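O-methyltransferase, SAM-dependent (Legionella pneumophila subsp. pneumophila, PDB 3R3H) probably catalyses the transfer of a methyl group from S-adenosylmethionine to an oxygen atom of an acceptor substrate. Local coordinates at residues I168-W173 and I210-F215; D145-L150 and T187-K192. All blocks are in the same frame, centred on the assembly; numbering follows the deposited sequence.

Following the chain from the N terminus, residues 145-150 come first, at the start of helix 149-159. Strand 164-169 then leads into 168-173, and helix 185-198 carries 187-192, where contact 2 closes its 36-residue loop. Contact 1 closes only later, when 210-215 returns into strand 214-219 beside strand 164-169. The segments thus alternate and the two loops cross rather than nest: contact 2 pairs the two helices flanking this part of the sheet, and contact 1 pairs two neighbouring strands and the loops around them. Their centres lie about 12 Å apart, and they meet directly where Y149 OH probably hydrogen-bonds to D169 O and K146 NZ to N170 OD1.

Contact 1 of 2, residues I168-W173 and I210-F215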
loop_
_atom_site.group_PDB
_atom_site.type_symbol
_atom_site.label_atom_id
_atom_site.label_comp_id
_atom_site.label_asym_id
_atom_site.label_seq_id
_atom_site.Cartn_x
_atom_site.Cartn_y
_atom_site.Cartn_z
ATOM N N ILE A 168 -10.387 -3.741 2.116
ATOM C CA ILE A 168 -11.671 -3.999 1.480
ATOM C C ILE A 168 -11.511 -3.773 -0.017
ATOM O O ILE A 168 -11.039 -2.718 -0.441
ATOM C CB ILE A 168 -12.780 -3.075 2.029
ATOM C CG1 ILE A 168 -12.956 -3.261 3.536
ATOM C CG2 ILE A 168 -14.091 -3.429 1.391
ATOM C CD1 ILE A 168 -12.082 -2.373 4.392
ATOM N N ASP A 169 -11.901 -4.763 -0.814
ATOM C CA ASP A 169 -11.746 -4.671 -2.262
ATOM C C ASP A 169 -12.964 -4.113 -3.004
ATOM O O ASP A 169 -14.064 -4.030 -2.445
ATOM C CB ASP A 169 -11.395 -6.051 -2.824
ATOM C CG ASP A 169 -10.659 -5.978 -4.156
ATOM O OD1 ASP A 169 -10.654 -7.003 -4.878
ATOM O OD2 ASP A 169 -10.074 -4.906 -4.479
ATOM N N ASN A 170 -12.742 -3.747 -4.269
ATOM C CA ASN A 170 -13.764 -3.194 -5.166
ATOM C C ASN A 170 -14.426 -1.919 -4.634
ATOM O O ASN A 170 -15.657 -1.808 -4.634
ATOM C CB ASN A 170 -14.862 -4.229 -5.451
ATOM C CG ASN A 170 -14.313 -5.575 -5.846
ATOM O OD1 ASN A 170 -14.271 -6.489 -5.032
ATOM N ND2 ASN A 170 -13.884 -5.708 -7.100
ATOM N N ILE A 171 -13.621 -0.961 -4.185
ATOM C CA ILE A 171 -14.157 0.292 -3.662
ATOM C C ILE A 171 -14.827 1.064 -4.814
ATOM O O ILE A 171 -15.887 1.684 -4.652
ATOM C CB ILE A 171 -13.043 1.113 -2.975
ATOM C CG1 ILE A 171 -12.495 0.316 -1.784
ATOM C CG2 ILE A 171 -13.586 2.426 -2.480
ATOM C CD1 ILE A 171 -13.561 -0.205 -0.854
ATOM N N PHE A 172 -14.204 1.015 -5.979
ATOM C CA PHE A 172 -14.775 1.634 -7.162
ATOM C C PHE A 172 -15.298 0.381 -7.865
ATOM O O PHE A 172 -14.518 -0.381 -8.429
ATOM C CB PHE A 172 -13.688 2.283 -8.022
ATOM C CG PHE A 172 -12.608 2.994 -7.233
ATOM C CD1 PHE A 172 -12.928 3.863 -6.183
ATOM C CD2 PHE A 172 -11.268 2.818 -7.571
ATOM C CE1 PHE A 172 -11.928 4.539 -5.487
ATOM C CE2 PHE A 172 -10.267 3.490 -6.884
ATOM C CZ PHE A 172 -10.593 4.351 -5.841
ATOM N N TRP A 173 -16.597 0.131 -7.806
ATOM C CA TRP A 173 -17.156 -1.068 -8.427
ATOM C C TRP A 173 -17.050 -0.992 -9.960
ATOM O O TRP A 173 -18.051 -1.065 -10.667
ATOM C CB TRP A 173 -18.618 -1.205 -7.983
ATOM C CG TRP A 173 -19.301 -2.526 -8.233
ATOM C CD1 TRP A 173 -20.628 -2.703 -8.479
ATOM C CD2 TRP A 173 -18.731 -3.849 -8.153
ATOM N NE1 TRP A 173 -20.929 -4.038 -8.554
ATOM C CE2 TRP A 173 -19.785 -4.769 -8.359
ATOM C CE3 TRP A 173 -17.433 -4.348 -7.929
ATOM C CZ2 TRP A 173 -19.596 -6.151 -8.344
ATOM C CZ3 TRP A 173 -17.242 -5.727 -7.914
ATOM C CH2 TRP A 173 -18.323 -6.612 -8.123
ATOM N N ILE A 210 -5.323 0.826 -6.909
ATOM C CA ILE A 210 -4.539 -0.259 -7.484
ATOM C C ILE A 210 -5.370 -1.395 -8.068
ATOM O O ILE A 210 -5.102 -1.872 -9.183
ATOM C CB ILE A 210 -3.571 -0.860 -6.439
ATOM C CG1 ILE A 210 -4.294 -1.019 -5.106
ATOM C CG2 ILE A 210 -2.331 -0.005 -6.319
ATOM C CD1 ILE A 210 -3.456 -1.692 -4.042
ATOM N N ALA A 211 -6.358 -1.847 -7.310
ATOM C CA ALA A 211 -7.189 -2.950 -7.778
ATOM C C ALA A 211 -8.441 -2.355 -8.411
ATOM O O ALA A 211 -8.378 -1.693 -9.449
ATOM C CB ALA A 211 -7.555 -3.852 -6.590
ATOM N N ASP A 212 -9.579 -2.621 -7.783
ATOM C CA ASP A 212 -10.842 -2.055 -8.212
ATOM C C ASP A 212 -10.999 -1.034 -7.101
ATOM O O ASP A 212 -12.109 -0.656 -6.729
ATOM C CB ASP A 212 -11.977 -3.074 -8.118
ATOM C CG ASP A 212 -13.124 -2.745 -9.047
ATOM O OD1 ASP A 212 -14.249 -3.271 -8.838
ATOM O OD2 ASP A 212 -12.888 -1.967 -10.001
ATOM N N GLY A 213 -9.854 -0.612 -6.571
ATOM C CA GLY A 213 -9.830 0.320 -5.470
ATOM C C GLY A 213 -9.727 -0.518 -4.211
ATOM O O GLY A 213 -10.516 -1.444 -4.018
ATOM N N MET A 214 -8.740 -0.224 -3.370
ATOM C CA MET A 214 -8.556 -0.968 -2.125
ATOM C C MET A 214 -8.455 -0.003 -0.944
ATOM O O MET A 214 -7.614 0.901 -0.912
ATOM C CB MET A 214 -7.303 -1.855 -2.207
ATOM C CG MET A 214 -7.122 -2.799 -1.012
ATOM S SD MET A 214 -5.797 -4.016 -1.204
ATOM C CE MET A 214 -6.712 -5.380 -2.040
ATOM N N PHE A 215 -9.340 -0.198 0.020
ATOM C CA PHE A 215 -9.396 0.651 1.200
ATOM C C PHE A 215 -8.624 0.012 2.342
ATOM O O PHE A 215 -8.808 -1.168 2.634
ATOM C CB PHE A 215 -10.852 0.819 1.641
ATOM C CG PHE A 215 -11.376 2.238 1.580
ATOM C CD1 PHE A 215 -10.608 3.315 2.028
ATOM C CD2 PHE A 215 -12.679 2.486 1.150
ATOM C CE1 PHE A 215 -11.132 4.615 2.055
ATOM C CE2 PHE A 215 -13.214 3.775 1.173
ATOM C CZ PHE A 215 -12.439 4.844 1.627
#
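I168 and F215 form an antiparallel hydrogen-bonded pair, their CA atoms 5.2 Å apart, with I168 N bonded to F215 O and F215 N to I168 O. Toward N170 and D212 the backbones leave the regular strand pairing but stay joined by hydrogen bonds. I171 N reaches G213 O at 3.1 Å from above the carbonyl plane, whereas F172 N approaches D212 O at 2.8 Å almost head-on to the carbonyl. G213 makes this turn with a positive phi of 95°, and its bare CA lies 3.5 Å from F172 CE2.

A nearly straight bond of 3.0 Å runs from N170 ND2 to D212 OD1. The carboxylate is met on its anti side, with the amide and carboxylate planes 81° apart, but its placement is uncertain because it crowds F172 O in the model. The other end of the N170 amide accepts a bond from K146, which would hold the amide in this rotation. D212 extends across to it because its CG stands opposite the backbone N (chi1 -156°). On the apolar side, the I171 side chain crosses that of F215 at about a right angle and brings CD1 to the ring edge, 3.5 Å from F215 CD2. D169 OD2 packs 3.5 Å from A211 CB.

D169 and N170 lie beside D143, where strand 164-169 runs into the following loop, a grouping reminiscent of the metal site in cation-dependent relatives, although metal binding is not established here. This is the junction of parallel and antiparallel strands in the methyltransferase sheet: strand 137-143 flanks I168 and D169, strand 203-208 lies along M214, helix 185-198 packs on F215, and I19 of the second subunit touches I171.

Contact 2 of 2, residues D145-L150 and T187-K192; sequences DKTNYL and TREIKK
I190 and K146 lie side by side and point the same way, with I190 CD1 3.7 Å from K146 CB. That methyl also meets the Y149 ring obliquely, 3.7 Å from CD2, and so sits where lysine chain and tyrosine ring come together. The bend of K146 at chi2 (-53°) folds its chain back over one face of the ring, CD lying toward the rim, and NZ then donates to Y149 OH at 3.0 Å; that hydroxyl is also hydrogen-bonded to D169 O. The same ammonium bonds N170 OD1, its strongest partner, and forms a salt bridge with D143. In the Rossmann-like methyltransferase fold, helix 149-159 links parallel strands 137-143 and 164-169, and helix 185-198 follows on the same face of the sheet; here its side meets the first turn of the earlier helix and the residues just before it. E189 carries the outer half of this meeting. Its CG packs 3.5 Å from T147 CA, and a turn at chi2 (-69°) swings the carboxylate across L150, OE2 coming 3.8 Å from L150 CB. No hydrogen bond joins the two segments, yet OE2 lies 3.7 Å from L150 N, close to a helix start whose dipole may favour the negative charge.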
loop_
_atom_site.group_PDB
_atom_site.type_symbol
_atom_site.label_atom_id
_atom_site.label_comp_id
_atom_site.label_asym_id
_atom_site.label_seq_id
_atom_site.Cartn_x
_atom_site.Cartn_y
_atom_site.Cartn_z
ATOM N N ASP A 145 -19.604 -11.025 -0.839
ATOM C CA ASP A 145 -20.727 -10.416 -1.554
ATOM C C ASP A 145 -20.973 -8.973 -1.110
ATOM O O ASP A 145 -21.139 -8.676 0.087
ATOM C CB ASP A 145 -21.998 -11.257 -1.399
ATOM C CG ASP A 145 -22.356 -11.525 0.045
ATOM O OD1 ASP A 145 -23.571 -11.609 0.327
ATOM O OD2 ASP A 145 -21.440 -11.669 0.890
ATOM N N LYS A 146 -20.991 -8.093 -2.109
ATOM C CA LYS A 146 -21.144 -6.649 -1.934
ATOM C C LYS A 146 -22.352 -6.147 -1.148
ATOM O O LYS A 146 -22.263 -5.112 -0.482
ATOM C CB LYS A 146 -21.121 -5.967 -3.303
ATOM C CG LYS A 146 -20.090 -6.555 -4.277
ATOM C CD LYS A 146 -18.689 -6.594 -3.676
ATOM C CE LYS A 146 -17.821 -7.618 -4.389
ATOM N NZ LYS A 146 -16.506 -7.826 -3.719
ATOM N N THR A 147 -23.464 -6.873 -1.210
ATOM C CA THR A 147 -24.668 -6.444 -0.514
ATOM C C THR A 147 -24.684 -6.693 0.984
ATOM O O THR A 147 -25.738 -6.620 1.611
ATOM C CB THR A 147 -25.918 -7.085 -1.118
ATOM O OG1 THR A 147 -25.833 -8.513 -0.989
ATOM C CG2 THR A 147 -26.044 -6.703 -2.590
ATOM N N ASN A 148 -23.531 -7.002 1.567
ATOM C CA ASN A 148 -23.458 -7.213 3.016
ATOM C C ASN A 148 -22.211 -6.508 3.493
ATOM O O ASN A 148 -21.816 -6.612 4.653
ATOM C CB ASN A 148 -23.380 -8.700 3.375
ATOM C CG ASN A 148 -24.736 -9.374 3.363
ATOM O OD1 ASN A 148 -25.009 -10.213 2.510
ATOM N ND2 ASN A 148 -25.599 -9.001 4.310
ATOM N N TYR A 149 -21.604 -5.780 2.565
ATOM C CA TYR A 149 -20.394 -5.021 2.818
ATOM C C TYR A 149 -20.479 -4.117 4.052
ATOM O O TYR A 149 -19.466 -3.842 4.686
ATOM C CB TYR A 149 -20.047 -4.213 1.558
ATOM C CG TYR A 149 -18.864 -4.765 0.776
ATOM C CD1 TYR A 149 -18.622 -6.145 0.686
ATOM C CD2 TYR A 149 -17.974 -3.900 0.134
ATOM C CE1 TYR A 149 -17.517 -6.638 -0.024
ATOM C CE2 TYR A 149 -16.867 -4.380 -0.577
ATOM C CZ TYR A 149 -16.646 -5.743 -0.652
ATOM O OH TYR A 149 -15.558 -6.180 -1.364
ATOM N N LEU A 150 -21.681 -3.664 4.399
ATOM C CA LEU A 150 -21.855 -2.812 5.573
ATOM C C LEU A 150 -21.753 -3.666 6.835
ATOM O O LEU A 150 -21.160 -3.269 7.853
ATOM C CB LEU A 150 -23.214 -2.113 5.527
ATOM C CG LEU A 150 -23.165 -0.576 5.478
ATOM C CD1 LEU A 150 -22.457 -0.025 6.725
ATOM C CD2 LEU A 150 -22.439 -0.130 4.206
ATOM N N THR A 187 -23.736 -2.092 -6.389
ATOM C CA THR A 187 -23.060 -0.809 -6.507
ATOM C C THR A 187 -23.761 0.179 -5.570
ATOM O O THR A 187 -23.262 1.259 -5.297
ATOM C CB THR A 187 -23.073 -0.301 -7.973
ATOM O OG1 THR A 187 -23.772 0.945 -8.049
ATOM C CG2 THR A 187 -23.740 -1.320 -8.888
ATOM N N ARG A 188 -24.923 -0.220 -5.071
ATOM C CA ARG A 188 -25.694 0.604 -4.158
ATOM C C ARG A 188 -25.101 0.464 -2.762
ATOM O O ARG A 188 -25.101 1.404 -1.974
ATOM C CB ARG A 188 -27.152 0.150 -4.163
ATOM C CG ARG A 188 -28.000 0.816 -3.115
ATOM C CD ARG A 188 -29.270 0.021 -2.898
ATOM N NE ARG A 188 -30.061 0.551 -1.792
ATOM C CZ ARG A 188 -30.722 1.701 -1.826
ATOM N NH1 ARG A 188 -30.691 2.451 -2.917
ATOM N NH2 ARG A 188 -31.425 2.092 -0.766
ATOM N N GLU A 189 -24.598 -0.730 -2.466
ATOM C CA GLU A 189 -23.988 -1.031 -1.172
ATOM C C GLU A 189 -22.568 -0.512 -1.074
ATOM O O GLU A 189 -22.119 -0.077 -0.014
ATOM C CB GLU A 189 -23.972 -2.527 -0.947
ATOM C CG GLU A 189 -25.190 -3.027 -0.245
ATOM C CD GLU A 189 -25.241 -2.564 1.198
ATOM O OE1 GLU A 189 -26.260 -1.926 1.577
ATOM O OE2 GLU A 189 -24.267 -2.841 1.945
ATOM N N ILE A 190 -21.848 -0.573 -2.184
ATOM C CA ILE A 190 -20.483 -0.079 -2.188
ATOM C C ILE A 190 -20.574 1.419 -1.886
ATOM O O ILE A 190 -19.960 1.895 -0.931
ATOM C CB ILE A 190 -19.788 -0.282 -3.577
ATOM C CG1 ILE A 190 -19.901 -1.753 -4.042
ATOM C CG2 ILE A 190 -18.336 0.196 -3.500
ATOM C CD1 ILE A 190 -19.238 -2.770 -3.162
ATOM N N LYS A 191 -21.358 2.144 -2.692
ATOM C CA LYS A 191 -21.542 3.588 -2.534
ATOM C C LYS A 191 -21.938 3.938 -1.110
ATOM O O LYS A 191 -21.494 4.952 -0.569
ATOM C CB LYS A 191 -22.607 4.098 -3.508
ATOM C CG LYS A 191 -22.189 4.056 -4.961
ATOM C CD LYS A 191 -23.334 4.405 -5.899
ATOM C CE LYS A 191 -23.781 5.857 -5.744
ATOM N NZ LYS A 191 -24.866 6.235 -6.703
ATOM N N LYS A 192 -22.770 3.098 -0.505
ATOM C CA LYS A 192 -23.208 3.328 0.863
ATOM C C LYS A 192 -22.043 3.167 1.825
ATOM O O LYS A 192 -21.859 3.997 2.709
ATOM C CB LYS A 192 -24.318 2.351 1.279
ATOM C CG LYS A 192 -25.700 2.655 0.743
ATOM C CD LYS A 192 -26.762 1.781 1.426
ATOM C CE LYS A 192 -28.169 1.993 0.830
ATOM N NZ LYS A 192 -29.200 1.050 1.363
#